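PDB 5OHT: sulfoquinovosidase from Escherichia coli, which hydrolyses sulfoquinovosyl diacylglycerides and simple sulfoquinovosides, releasing sulfoquinovose for degradation through sulfoglycolysis as a source of carbon and sulfur. Local coordinates for residues 283-288 and 326-331; 506-511 and 535-540; 302-307 and 335-340. One frame throughout, in Å; residues are numbered along the deposited sequence.

Contact 1 of 3, residues 283-288 and 326-331; sequences NGIWAQ and EGVQFL. With 9VH ([(3~{S},4~{R},5~{R})-4,5-bis(oxidanyl)piperidin-3-yl]methanesulfonic acid), chain D.
Two neighbouring parallel strands of the TIM barrel meet here, N283 to W286 running beside Q329 to L331, in the pairing G284–Q329, I285–F330 and W286–L331. The backbone does most of the joining. Q329 N donates to N283 O and L331 N to I285 O, while I285 N donates to Q329 O and A287 N to L331 O, all at 2.9 to 3.0 Å. One strand and then the other supplies the donor, as expected of a parallel pair. The short strand segments 283-286 and 329-331 differ by 28° in direction, in keeping with the twist of a barrel wall. A water bridges N283 O and G327 O where the strands begin; G327, at positive phi, is the C-prime residue of the Schellman motif that ends helix 316-325.

The side chains alternate between two surfaces. I285 and F330 lie on the outer one, beneath helices 265-277 and 316-325. F330 carries its ring opposite the backbone N (chi1 -178°), which lays it along the neighbouring strand until CE1 meets A287 CB at 3.7 Å. On the inner surface, L331 CB approaches W286 CD1 at 3.8 Å, beside the pyrrole part of the indole. W286 NE1 bonds to A332 O, which helps fix the turn of the ring, while H537 meets the indole edge-to-face and R535 makes a cation-pi contact with it. Beyond the strand end, the extended chain of Q288 brings OE1 to the bound piperidine sulfonate 9VH, whose O5 donates to it at 2.6 Å; Q288 NE2 is held by Q262 OE1. A regular strand pair that passes into ligand-binding residues at its C-terminal end is the hallmark of the TIM-barrel active site, here that of a family 31 glycoside hydrolase.

Contact 2 of 3, residues 506-511 and 535-540; sequences GGYTTL and RTHEGN. With 9VH ([(3~{S},4~{R},5~{R})-4,5-bis(oxidanyl)piperidin-3-yl]methanesulfonic acid), chain D.
N540 ND2 is gripped twice: it gives a hydrogen to T510 O at 3.0 Å and also bonds to F298 O. From the same amide, OD1 accepts from T510 N at 2.8 Å, in the carbonyl plane and on a lone pair, though the N-H is bent to 137°. One side chain thus engages both backbone polar groups of T510. N540 CG sits between its backbone N and carbonyl carbon (chi1 57°), a setting that turns the amide back onto the 506-511 loop. T510 OG1 donates to Y508 O and is itself bonded by N545.

The Y508 ring has 9VH C5 over one face and N540 OD1 over the other, while its OH lies 3.4 Å from N540 CB. Cut back to an alanine, N540 would lose its amide, which is likely to leave T510 N, T510 O and F298 O without this mate and to thin the cover on one face of Y508. Y508 CD1 rests over a face of the H537 imidazole, 3.4 Å from NE2, with the ring planes at 56°. H537 NE2 in turn meets two hydroxyls of 9VH, O4 and O5, each at 2.9 Å, with O4 at the edge of the imidazole.

H537, which binds the sulfolipid substrate, thus sits with Y508 in a wall of the family 31 active site, where Y508 also touches D472, inferred to be the proton donor. The loop carrying Y508 joins strand 501-505 to helix 518-528, and H537 follows strand 535-536, which pairs with 501-505.

Contact 3 of 3, residues 302-307 and 335-340; sequences VMWNWK and NPYVAS. With 9VH ([(3~{S},4~{R},5~{R})-4,5-bis(oxidanyl)piperidin-3-yl]methanesulfonic acid), chain D.
The amide of N335 stands almost upright on the indole of W304, their planes 81° apart, with ND2 3.2 Å above the centre of the ring system. It is nearly as steep to W306, at 78°, where OD1 comes 3.5 Å from CZ2; the one amide therefore touches both tryptophans, its ND2 over W304 and its OD1 beside W306. Its rotation is fixed at both ends: OD1 accepts from Y337 N at 2.9 Å, closing an Asx turn, and ND2 bonds to Y333 OH.

W304 lies alongside Y337, the two side chains pointing the same way, and CZ3 meets Y337 CD2 at 3.9 Å. This packing presents the indole N-H edgewise to the ligand: NE1 donates to sulfonate oxygen O2 of 9VH at 3.0 Å in a nearly straight bond (175°), and V302 N donates to the same oxygen. N335 is thus a second-shell residue, bracing the ring that reads the sulfonate.

W306 has N335 N over one face and W304 C over the opposite one. Its NE1 donates within the ring plane to Y337 O at 3.0 Å, while A339 N donates to W304 O at 2.9 Å, tying the loop to the strand.

Around this pairing, W304 takes edge-to-face contacts from F367, F370 and F406. W306 rests on helix 343-351 and strand 329-334, and strand 337-339 joins 371-374 in a small antiparallel sheet.

How the contacts relate
Along the chain, 283-288 comes first and 302-307 next, and each waits for a partner beyond helix 316-325. Contact 1 closes when 326-331 returns beside the earlier strand, and contact 3 closes a few residues later at 335-340, so the two loops cross. Strand 329-334 leads straight from one to the other, and Q288 O touches V302 CG1. Contact 2 follows in series, far down the sequence, where 535-540, after helix 518-528, returns to 506-511. It touches contact 1 near the barrel interior, but not contact 3. All three border 9VH, approaching its sulfonate and its hydroxyls from separate parts of the barrel.

Contact 1 of 3, residues 283-288 and 326-331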
loop_
_atom_site.group_PDB
_atom_site.type_symbol
_atom_site.label_atom_id
_atom_site.label_comp_id
_atom_site.label_asym_id
_atom_site.label_seq_id
_atom_site.Cartn_x
_atom_site.Cartn_y
_atom_site.Cartn_z
ATOM N N ASN A 283 -8.043 22.987 -1.620
ATOM C CA ASN A 283 -7.711 22.703 -3.030
ATOM C C ASN A 283 -8.735 21.831 -3.755
ATOM O O ASN A 283 -8.621 21.612 -4.983
ATOM C CB ASN A 283 -6.311 22.088 -3.152
ATOM C CG ASN A 283 -6.260 20.619 -2.712
ATOM O OD1 ASN A 283 -7.188 20.136 -2.057
ATOM N ND2 ASN A 283 -5.206 19.896 -3.124
ATOM N N GLY A 284 -9.739 21.330 -3.037
ATOM C CA GLY A 284 -10.650 20.334 -3.582
ATOM C C GLY A 284 -11.811 19.908 -2.706
ATOM O O GLY A 284 -11.800 20.104 -1.510
ATOM N N ILE A 285 -12.820 19.356 -3.364
ATOM C CA ILE A 285 -13.942 18.677 -2.755
ATOM C C ILE A 285 -13.941 17.185 -3.248
ATOM O O ILE A 285 -13.948 16.932 -4.453
ATOM C CB ILE A 285 -15.288 19.360 -3.180
ATOM C CG1 ILE A 285 -15.381 20.783 -2.534
ATOM C CG2 ILE A 285 -16.477 18.521 -2.779
ATOM C CD1 ILE A 285 -16.402 21.663 -3.240
ATOM N N TRP A 286 -13.967 16.226 -2.315
ATOM C CA TRP A 286 -14.032 14.794 -2.631
ATOM C C TRP A 286 -15.390 14.281 -2.156
ATOM O O TRP A 286 -15.647 14.192 -0.956
ATOM C CB TRP A 286 -12.863 13.997 -1.985
ATOM C CG TRP A 286 -13.074 12.528 -2.128
ATOM C CD1 TRP A 286 -13.220 11.858 -3.283
ATOM C CD2 TRP A 286 -13.206 11.554 -1.078
ATOM N NE1 TRP A 286 -13.454 10.537 -3.052
ATOM C CE2 TRP A 286 -13.454 10.315 -1.697
ATOM C CE3 TRP A 286 -13.143 11.617 0.314
ATOM C CZ2 TRP A 286 -13.661 9.127 -0.959
ATOM C CZ3 TRP A 286 -13.347 10.453 1.053
ATOM C CH2 TRP A 286 -13.617 9.219 0.400
ATOM N N ALA A 287 -16.240 13.904 -3.116
ATOM C CA ALA A 287 -17.646 13.516 -2.834
ATOM C C ALA A 287 -17.894 12.121 -3.374
ATOM O O ALA A 287 -18.254 11.953 -4.539
ATOM C CB ALA A 287 -18.637 14.492 -3.464
ATOM N N GLN A 288 -17.748 11.129 -2.487
ATOM C CA GLN A 288 -17.822 9.711 -2.934
ATOM C C GLN A 288 -19.256 9.329 -3.399
ATOM O O GLN A 288 -19.439 8.384 -4.181
ATOM C CB GLN A 288 -17.345 8.765 -1.844
ATOM C CG GLN A 288 -18.094 8.732 -0.530
ATOM C CD GLN A 288 -17.676 7.555 0.371
ATOM O OE1 GLN A 288 -16.620 6.965 0.173
ATOM N NE2 GLN A 288 -18.497 7.251 1.400
ATOM N N GLU A 326 -12.274 29.122 -9.403
ATOM C CA GLU A 326 -11.854 29.539 -8.023
ATOM C C GLU A 326 -10.659 28.732 -7.395
ATOM O O GLU A 326 -10.362 28.910 -6.231
ATOM C CB GLU A 326 -13.054 29.483 -7.099
ATOM C CG GLU A 326 -14.280 30.263 -7.597
ATOM C CD GLU A 326 -15.580 29.881 -6.920
ATOM O OE1 GLU A 326 -15.700 28.864 -6.171
ATOM O OE2 GLU A 326 -16.547 30.606 -7.214
ATOM N N GLY A 327 -9.965 27.908 -8.182
ATOM C CA GLY A 327 -8.825 27.099 -7.707
ATOM C C GLY A 327 -9.226 25.845 -6.908
ATOM O O GLY A 327 -8.499 25.437 -6.024
ATOM N N VAL A 328 -10.410 25.271 -7.173
ATOM C CA VAL A 328 -10.909 24.098 -6.435
ATOM C C VAL A 328 -11.224 22.984 -7.421
ATOM O O VAL A 328 -11.977 23.198 -8.396
ATOM C CB VAL A 328 -12.136 24.420 -5.608
ATOM C CG1 VAL A 328 -12.647 23.158 -4.918
ATOM C CG2 VAL A 328 -11.860 25.530 -4.579
ATOM N N GLN A 329 -10.634 21.798 -7.196
ATOM C CA GLN A 329 -10.923 20.612 -7.984
ATOM C C GLN A 329 -12.061 19.763 -7.369
ATOM O O GLN A 329 -12.334 19.847 -6.190
ATOM C CB GLN A 329 -9.667 19.724 -8.067
ATOM C CG GLN A 329 -8.518 20.315 -8.853
ATOM C CD GLN A 329 -8.789 20.412 -10.348
ATOM O OE1 GLN A 329 -9.361 19.529 -10.972
ATOM N NE2 GLN A 329 -8.389 21.518 -10.920
ATOM N N PHE A 330 -12.704 18.937 -8.214
ATOM C CA PHE A 330 -13.735 17.974 -7.803
ATOM C C PHE A 330 -13.261 16.531 -8.039
ATOM O O PHE A 330 -12.909 16.151 -9.164
ATOM C CB PHE A 330 -15.066 18.163 -8.572
ATOM C CG PHE A 330 -16.164 17.213 -8.127
ATOM C CD1 PHE A 330 -16.827 17.441 -6.965
ATOM C CD2 PHE A 330 -16.507 16.061 -8.878
ATOM C CE1 PHE A 330 -17.753 16.510 -6.480
ATOM C CE2 PHE A 330 -17.465 15.179 -8.425
ATOM C CZ PHE A 330 -18.081 15.396 -7.231
ATOM N N LEU A 331 -13.322 15.737 -6.984
ATOM C CA LEU A 331 -12.892 14.321 -7.000
ATOM C C LEU A 331 -14.048 13.383 -6.631
ATOM O O LEU A 331 -14.839 13.685 -5.757
ATOM C CB LEU A 331 -11.710 14.077 -6.009
ATOM C CG LEU A 331 -10.398 14.832 -6.337
ATOM C CD1 LEU A 331 -10.457 16.259 -5.787
ATOM C CD2 LEU A 331 -9.147 14.070 -5.765
HETATM O O1 9VH D . -18.945 2.156 1.639
HETATM S S1 9VH D . -18.392 2.076 0.327
HETATM O O2 9VH D . -19.178 2.365 -0.815
HETATM O O3 9VH D . -17.870 0.692 0.083
HETATM C C1 9VH D . -16.975 3.150 0.200
HETATM C C2 9VH D . -15.930 3.066 1.328
HETATM C C3 9VH D . -15.226 1.719 1.383
HETATM N N1 9VH D . -13.808 1.643 0.978
HETATM C C4 9VH D . -12.954 2.606 1.691
HETATM C C5 9VH D . -13.683 3.858 2.194
HETATM O O4 9VH D . -12.807 4.966 2.223
HETATM C C6 9VH D . -14.900 4.209 1.339
HETATM O O5 9VH D . -15.504 5.378 1.898
HETATM O O HOH W 1 -6.965 23.197 -6.671
#

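Contact 2 of 3, residues 506-511 and 535-540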
loop_
_atom_site.group_PDB
_atom_site.type_symbol
_atom_site.label_atom_id
_atom_site.label_comp_id
_atom_site.label_asym_id
_atom_site.label_seq_id
_atom_site.Cartn_x
_atom_site.Cartn_y
_atom_site.Cartn_z
ATOM N N GLY A 506 -8.285 11.733 10.272
ATOM C CA GLY A 506 -9.235 11.213 11.297
ATOM C C GLY A 506 -9.628 9.753 11.286
ATOM O O GLY A 506 -10.435 9.333 12.132
ATOM N N GLY A 507 -9.136 8.977 10.322
ATOM C CA GLY A 507 -9.523 7.578 10.203
ATOM C C GLY A 507 -10.911 7.396 9.580
ATOM O O GLY A 507 -11.580 8.390 9.275
ATOM N N TYR A 508 -11.349 6.141 9.492
ATOM C CA TYR A 508 -12.578 5.729 8.810
ATOM C C TYR A 508 -13.578 4.891 9.614
ATOM O O TYR A 508 -14.774 5.281 9.769
ATOM C CB TYR A 508 -12.229 4.965 7.546
ATOM C CG TYR A 508 -13.466 4.492 6.787
ATOM C CD1 TYR A 508 -14.265 5.404 6.098
ATOM C CD2 TYR A 508 -13.862 3.128 6.821
ATOM C CE1 TYR A 508 -15.415 4.975 5.466
ATOM C CE2 TYR A 508 -15.015 2.706 6.141
ATOM C CZ TYR A 508 -15.787 3.638 5.504
ATOM O OH TYR A 508 -16.915 3.213 4.833
ATOM N N THR A 509 -13.123 3.744 10.113
ATOM C CA THR A 509 -14.022 2.684 10.615
ATOM C C THR A 509 -14.675 3.043 11.964
ATOM O O THR A 509 -13.986 3.213 12.963
ATOM C CB THR A 509 -13.297 1.343 10.739
ATOM O OG1 THR A 509 -12.595 1.013 9.492
ATOM C CG2 THR A 509 -14.375 0.240 11.081
ATOM N N THR A 510 -16.001 3.130 11.947
ATOM C CA THR A 510 -16.791 3.682 13.053
ATOM C C THR A 510 -17.834 2.555 13.414
ATOM O O THR A 510 -18.820 2.330 12.662
ATOM C CB THR A 510 -17.515 4.944 12.548
ATOM O OG1 THR A 510 -16.601 5.862 11.912
ATOM C CG2 THR A 510 -18.205 5.679 13.686
ATOM N N LEU A 511 -17.549 1.837 14.479
ATOM C CA LEU A 511 -18.237 0.600 14.898
ATOM C C LEU A 511 -18.098 0.404 16.384
ATOM O O LEU A 511 -17.129 0.863 17.022
ATOM C CB LEU A 511 -17.610 -0.640 14.219
ATOM C CG LEU A 511 -17.831 -0.858 12.770
ATOM C CD1 LEU A 511 -16.977 -2.070 12.338
ATOM C CD2 LEU A 511 -19.329 -1.019 12.430
ATOM N N ARG A 535 -6.265 15.111 2.900
ATOM C CA ARG A 535 -7.635 14.806 2.459
ATOM C C ARG A 535 -8.389 14.267 3.647
ATOM O O ARG A 535 -7.848 13.380 4.328
ATOM C CB ARG A 535 -7.664 13.773 1.334
ATOM C CG ARG A 535 -9.082 13.307 0.929
ATOM C CD ARG A 535 -9.068 12.132 -0.049
ATOM N NE ARG A 535 -8.284 10.959 0.428
ATOM C CZ ARG A 535 -8.721 10.113 1.350
ATOM N NH1 ARG A 535 -9.923 10.252 1.919
ATOM N NH2 ARG A 535 -7.946 9.098 1.745
ATOM N N THR A 536 -9.619 14.790 3.895
ATOM C CA THR A 536 -10.445 14.301 5.002
ATOM C C THR A 536 -11.443 13.203 4.577
ATOM O O THR A 536 -11.622 12.924 3.384
ATOM C CB THR A 536 -11.230 15.463 5.700
ATOM O OG1 THR A 536 -12.294 15.913 4.870
ATOM C CG2 THR A 536 -10.332 16.606 6.128
ATOM N N HIS A 537 -12.093 12.602 5.570
ATOM C CA HIS A 537 -13.129 11.553 5.366
ATOM C C HIS A 537 -14.198 11.696 6.462
ATOM O O HIS A 537 -13.885 11.884 7.611
ATOM C CB HIS A 537 -12.487 10.105 5.418
ATOM C CG HIS A 537 -13.260 9.042 4.680
ATOM N ND1 HIS A 537 -14.648 9.015 4.624
ATOM C CD2 HIS A 537 -12.827 8.003 3.903
ATOM C CE1 HIS A 537 -15.024 8.030 3.817
ATOM N NE2 HIS A 537 -13.937 7.409 3.340
ATOM N N GLU A 538 -15.477 11.691 6.076
ATOM C CA GLU A 538 -16.566 11.664 7.106
ATOM C C GLU A 538 -16.637 10.394 7.965
ATOM O O GLU A 538 -17.062 10.452 9.152
ATOM C CB GLU A 538 -17.944 11.892 6.420
ATOM C CG GLU A 538 -18.097 13.303 5.849
ATOM C CD GLU A 538 -19.537 13.594 5.294
ATOM O OE1 GLU A 538 -20.303 12.635 5.059
ATOM O OE2 GLU A 538 -19.855 14.820 5.059
ATOM N N GLY A 539 -16.147 9.257 7.428
ATOM C CA GLY A 539 -16.287 7.949 8.038
ATOM C C GLY A 539 -17.572 7.259 7.543
ATOM O O GLY A 539 -18.368 7.875 6.815
ATOM N N ASN A 540 -17.782 5.998 7.964
ATOM C CA ASN A 540 -18.970 5.197 7.507
ATOM C C ASN A 540 -20.264 5.655 8.214
ATOM O O ASN A 540 -21.354 5.440 7.667
ATOM C CB ASN A 540 -18.759 3.664 7.660
ATOM C CG ASN A 540 -18.435 3.229 9.034
ATOM O OD1 ASN A 540 -17.354 3.566 9.570
ATOM N ND2 ASN A 540 -19.365 2.431 9.674
HETATM O O1 9VH D . -18.945 2.156 1.639
HETATM S S1 9VH D . -18.392 2.076 0.327
HETATM O O2 9VH D . -19.178 2.365 -0.815
HETATM O O3 9VH D . -17.870 0.692 0.083
HETATM C C1 9VH D . -16.975 3.150 0.200
HETATM C C2 9VH D . -15.930 3.066 1.328
HETATM C C3 9VH D . -15.226 1.719 1.383
HETATM N N1 9VH D . -13.808 1.643 0.978
HETATM C C4 9VH D . -12.954 2.606 1.691
HETATM C C5 9VH D . -13.683 3.858 2.194
HETATM O O4 9VH D . -12.807 4.966 2.223
HETATM C C6 9VH D . -14.900 4.209 1.339
HETATM O O5 9VH D . -15.504 5.378 1.898
#

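Contact 3 of 3, residues 302-307 and 335-340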
loop_
_atom_site.group_PDB
_atom_site.type_symbol
_atom_site.label_atom_id
_atom_site.label_comp_id
_atom_site.label_asym_id
_atom_site.label_seq_id
_atom_site.Cartn_x
_atom_site.Cartn_y
_atom_site.Cartn_z
ATOM N N VAL A 302 -21.667 4.071 -0.721
ATOM C CA VAL A 302 -21.869 4.590 -2.060
ATOM C C VAL A 302 -22.792 3.602 -2.865
ATOM O O VAL A 302 -22.802 2.389 -2.606
ATOM C CB VAL A 302 -20.525 4.719 -2.779
ATOM C CG1 VAL A 302 -20.714 5.213 -4.193
ATOM C CG2 VAL A 302 -19.581 5.620 -1.973
ATOM N N MET A 303 -23.540 4.155 -3.824
ATOM C CA MET A 303 -24.307 3.344 -4.810
ATOM C C MET A 303 -23.367 2.927 -5.918
ATOM O O MET A 303 -22.921 3.799 -6.677
ATOM C CB MET A 303 -25.513 4.126 -5.417
ATOM C CG MET A 303 -26.317 3.290 -6.436
ATOM S SD MET A 303 -26.786 1.614 -5.864
ATOM C CE MET A 303 -27.944 1.980 -4.603
ATOM N N TRP A 304 -23.054 1.640 -6.029
ATOM C CA TRP A 304 -22.003 1.197 -6.969
ATOM C C TRP A 304 -22.531 1.079 -8.398
ATOM O O TRP A 304 -22.625 -0.039 -8.954
ATOM C CB TRP A 304 -21.372 -0.144 -6.517
ATOM C CG TRP A 304 -20.622 -0.101 -5.152
ATOM C CD1 TRP A 304 -20.521 0.958 -4.276
ATOM C CD2 TRP A 304 -19.897 -1.188 -4.556
ATOM N NE1 TRP A 304 -19.748 0.596 -3.190
ATOM C CE2 TRP A 304 -19.369 -0.722 -3.325
ATOM C CE3 TRP A 304 -19.635 -2.515 -4.950
ATOM C CZ2 TRP A 304 -18.593 -1.523 -2.510
ATOM C CZ3 TRP A 304 -18.870 -3.337 -4.106
ATOM C CH2 TRP A 304 -18.367 -2.834 -2.896
ATOM N N ASN A 305 -22.846 2.242 -9.013
ATOM C CA ASN A 305 -23.133 2.334 -10.442
ATOM C C ASN A 305 -22.500 3.620 -10.942
ATOM O O ASN A 305 -22.880 4.695 -10.499
ATOM C CB ASN A 305 -24.667 2.329 -10.662
ATOM C CG ASN A 305 -25.028 2.087 -12.126
ATOM O OD1 ASN A 305 -24.744 1.029 -12.664
ATOM N ND2 ASN A 305 -25.641 3.074 -12.757
ATOM N N TRP A 306 -21.494 3.523 -11.810
ATOM C CA TRP A 306 -20.529 4.610 -12.030
ATOM C C TRP A 306 -20.964 5.654 -13.070
ATOM O O TRP A 306 -20.354 5.825 -14.148
ATOM C CB TRP A 306 -19.095 4.053 -12.292
ATOM C CG TRP A 306 -18.816 2.884 -11.358
ATOM C CD1 TRP A 306 -18.563 1.599 -11.726
ATOM C CD2 TRP A 306 -18.843 2.891 -9.933
ATOM N NE1 TRP A 306 -18.397 0.806 -10.621
ATOM C CE2 TRP A 306 -18.580 1.562 -9.501
ATOM C CE3 TRP A 306 -19.062 3.875 -8.976
ATOM C CZ2 TRP A 306 -18.489 1.212 -8.174
ATOM C CZ3 TRP A 306 -18.995 3.519 -7.649
ATOM C CH2 TRP A 306 -18.667 2.203 -7.257
ATOM N N LYS A 307 -22.065 6.314 -12.713
ATOM C CA LYS A 307 -22.680 7.364 -13.511
ATOM C C LYS A 307 -23.100 8.487 -12.546
ATOM O O LYS A 307 -23.671 8.215 -11.498
ATOM C CB LYS A 307 -23.925 6.812 -14.209
ATOM C CG LYS A 307 -23.609 5.889 -15.349
ATOM C CD LYS A 307 -24.815 5.064 -15.797
ATOM C CE LYS A 307 -24.490 4.203 -17.028
ATOM N NZ LYS A 307 -25.380 3.020 -17.034
ATOM N N ASN A 335 -14.875 1.768 -8.117
ATOM C CA ASN A 335 -14.260 0.463 -7.847
ATOM C C ASN A 335 -14.538 -0.468 -9.018
ATOM O O ASN A 335 -15.338 -0.104 -9.920
ATOM C CB ASN A 335 -14.586 -0.063 -6.422
ATOM C CG ASN A 335 -15.980 -0.658 -6.295
ATOM O OD1 ASN A 335 -16.406 -1.439 -7.139
ATOM N ND2 ASN A 335 -16.689 -0.286 -5.208
ATOM N N PRO A 336 -13.847 -1.643 -9.090
ATOM C CA PRO A 336 -13.997 -2.530 -10.268
ATOM C C PRO A 336 -15.150 -3.542 -10.206
ATOM O O PRO A 336 -15.136 -4.589 -10.937
ATOM C CB PRO A 336 -12.627 -3.210 -10.327
ATOM C CG PRO A 336 -12.249 -3.361 -8.930
ATOM C CD PRO A 336 -12.848 -2.188 -8.160
ATOM N N TYR A 337 -16.113 -3.301 -9.307
ATOM C CA TYR A 337 -17.330 -4.101 -9.187
ATOM C C TYR A 337 -18.586 -3.233 -9.524
ATOM O O TYR A 337 -18.510 -1.986 -9.588
ATOM C CB TYR A 337 -17.447 -4.705 -7.766
ATOM C CG TYR A 337 -16.095 -5.151 -7.158
ATOM C CD1 TYR A 337 -15.240 -6.013 -7.877
ATOM C CD2 TYR A 337 -15.701 -4.747 -5.888
ATOM C CE1 TYR A 337 -14.000 -6.418 -7.370
ATOM C CE2 TYR A 337 -14.467 -5.172 -5.350
ATOM C CZ TYR A 337 -13.622 -5.994 -6.099
ATOM O OH TYR A 337 -12.395 -6.437 -5.589
ATOM N N VAL A 338 -19.721 -3.901 -9.739
ATOM C CA VAL A 338 -20.936 -3.213 -10.258
ATOM C C VAL A 338 -22.164 -3.796 -9.544
ATOM O O VAL A 338 -22.422 -5.007 -9.643
ATOM C CB VAL A 338 -21.034 -3.250 -11.780
ATOM C CG1 VAL A 338 -20.055 -2.251 -12.416
ATOM C CG2 VAL A 338 -20.779 -4.644 -12.351
ATOM N N ALA A 339 -22.898 -2.952 -8.792
ATOM C CA ALA A 339 -24.082 -3.407 -8.035
ATOM C C ALA A 339 -25.113 -4.157 -8.989
ATOM O O ALA A 339 -25.386 -3.687 -10.103
ATOM C CB ALA A 339 -24.796 -2.263 -7.344
ATOM N N SER A 340 -25.620 -5.292 -8.512
ATOM C CA SER A 340 -26.418 -6.213 -9.317
ATOM C C SER A 340 -27.809 -5.647 -9.660
ATOM O O SER A 340 -28.404 -6.107 -10.633
ATOM C CB SER A 340 -26.578 -7.579 -8.601
ATOM O OG SER A 340 -27.323 -7.416 -7.381
HETATM O O1 9VH D . -18.945 2.156 1.639
HETATM S S1 9VH D . -18.392 2.076 0.327
HETATM O O2 9VH D . -19.178 2.365 -0.815
HETATM O O3 9VH D . -17.870 0.692 0.083
HETATM C C1 9VH D . -16.975 3.150 0.200
HETATM C C2 9VH D . -15.930 3.066 1.328
HETATM C C3 9VH D . -15.226 1.719 1.383
HETATM N N1 9VH D . -13.808 1.643 0.978
HETATM C C4 9VH D . -12.954 2.606 1.691
HETATM C C5 9VH D . -13.683 3.858 2.194
HETATM O O4 9VH D . -12.807 4.966 2.223
HETATM C C6 9VH D . -14.900 4.209 1.339
HETATM O O5 9VH D . -15.504 5.378 1.898
HETATM O O HOH W 2 -24.315 -1.747 -11.835
#